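Local coordinates for protein phosphonopyruvate hydrolase (PDB 2HRW) that hydrolyses the carbon-phosphorus bond of phosphonopyruvate, giving pyruvate and phosphate with the help of a divalent metal ion, at residues D181-H186 and G204-V209. Numbering follows the deposited sequence.
Sequences DAILIH and GKVPLV
L184 and V209 lie side by side on the inward face of two neighbouring parallel strands, their side chains crossing at a slant. The L184 branch CD2 presses against V209 CG1 at 3.3 Å, tighter than such carbons usually pack. L184 reaches it with CG anti to the backbone N (chi1 -178°), while V209 CG2 lies against the I183 carbonyl, 3.4 Å from I183 O, with A182 CB a little farther off. The opposite face carries I183 and L208, where L208 CD2 rests 3.8 Å from I183 CB. Strands 182-185 and 208-210 are joined through helix 193-201 in a beta-alpha-beta crossover, one unit of the TIM barrel of the PEP mutase family; R155, a substrate-binding residue, borders L184 inside it. Between the strands, I183 N gives a nearly straight bond to P207 O (3.0 Å), and V209 N reaches I183 O (2.7 Å) from a position tilted 31° out of the carbonyl plane. Just before the strands, V206 sets CB and CG1 against the carbonyl oxygen of D181, its CB 3.2 Å from that O. With an alanine here CG1 is gone, and the D181 oxygen would probably be less well covered. The D181 carboxylate turns away to salt bridges with R8 and R145.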
# COMPACT_ATOMS: atom_id res chain seq x y z
N ASP A 181 27.81 12.38 5.26
CA ASP A 181 28.78 11.97 4.26
C ASP A 181 28.94 12.98 3.11
O ASP A 181 29.98 13.02 2.45
CB ASP A 181 28.37 10.60 3.67
CG ASP A 181 28.30 9.50 4.72
OD1 ASP A 181 29.32 8.83 4.97
OD2 ASP A 181 27.23 9.28 5.31
N ALA A 182 27.90 13.77 2.86
CA ALA A 182 27.95 14.77 1.79
C ALA A 182 27.00 15.90 2.08
O ALA A 182 26.07 15.73 2.88
CB ALA A 182 27.62 14.13 0.45
N ILE A 183 27.22 17.05 1.46
CA ILE A 183 26.36 18.20 1.72
C ILE A 183 25.73 18.73 0.45
O ILE A 183 26.41 19.07 -0.53
CB ILE A 183 27.12 19.41 2.40
CG1 ILE A 183 27.38 19.13 3.87
CG2 ILE A 183 26.24 20.65 2.39
CD1 ILE A 183 28.20 17.96 4.09
N LEU A 184 24.41 18.80 0.47
CA LEU A 184 23.66 19.32 -0.65
C LEU A 184 23.42 20.76 -0.21
O LEU A 184 22.90 21.02 0.88
CB LEU A 184 22.33 18.58 -0.76
CG LEU A 184 21.29 18.84 -1.85
CD1 LEU A 184 21.37 20.25 -2.40
CD2 LEU A 184 21.52 17.82 -2.92
N ILE A 185 23.84 21.70 -1.04
CA ILE A 185 23.64 23.10 -0.73
C ILE A 185 22.80 23.64 -1.90
O ILE A 185 23.15 23.48 -3.05
CB ILE A 185 25.00 23.83 -0.58
CG1 ILE A 185 24.78 25.34 -0.51
CG2 ILE A 185 25.92 23.46 -1.69
CD1 ILE A 185 23.88 25.79 0.62
N HIS A 186 21.69 24.26 -1.57
CA HIS A 186 20.80 24.74 -2.60
C HIS A 186 20.76 26.26 -2.69
O HIS A 186 20.99 26.93 -1.69
CB HIS A 186 19.41 24.16 -2.31
CG HIS A 186 18.49 24.16 -3.48
ND1 HIS A 186 18.94 24.00 -4.78
CD2 HIS A 186 17.14 24.25 -3.56
CE1 HIS A 186 17.91 24.01 -5.60
NE2 HIS A 186 16.81 24.16 -4.89
N GLY A 204 34.82 22.37 4.63
CA GLY A 204 34.59 21.01 5.09
C GLY A 204 35.29 19.95 4.27
O GLY A 204 35.62 20.16 3.10
N LYS A 205 35.51 18.80 4.90
CA LYS A 205 36.20 17.71 4.23
C LYS A 205 35.34 16.84 3.29
O LYS A 205 35.89 16.19 2.40
CB LYS A 205 36.91 16.82 5.28
N VAL A 206 34.01 16.82 3.46
CA VAL A 206 33.17 15.97 2.59
C VAL A 206 32.74 16.61 1.27
O VAL A 206 32.76 17.82 1.12
CB VAL A 206 31.90 15.48 3.32
CG1 VAL A 206 32.28 14.56 4.45
CG2 VAL A 206 31.11 16.67 3.83
N PRO A 207 32.36 15.78 0.30
CA PRO A 207 31.90 16.17 -1.05
C PRO A 207 30.61 17.01 -1.06
O PRO A 207 29.73 16.79 -0.24
CB PRO A 207 31.68 14.83 -1.74
CG PRO A 207 32.57 13.88 -1.00
CD PRO A 207 32.45 14.31 0.42
N LEU A 208 30.48 17.95 -2.00
CA LEU A 208 29.26 18.75 -2.11
C LEU A 208 28.35 18.22 -3.21
O LEU A 208 28.79 17.54 -4.14
CB LEU A 208 29.57 20.22 -2.41
CG LEU A 208 30.34 21.02 -1.37
CD1 LEU A 208 30.44 22.49 -1.80
CD2 LEU A 208 29.65 20.89 -0.03
N VAL A 209 27.06 18.54 -3.09
CA VAL A 209 26.04 18.09 -4.04
C VAL A 209 25.31 19.29 -4.61
O VAL A 209 24.88 20.17 -3.87
CB VAL A 209 24.95 17.24 -3.37
CG1 VAL A 209 24.14 16.51 -4.44
CG2 VAL A 209 25.57 16.28 -2.35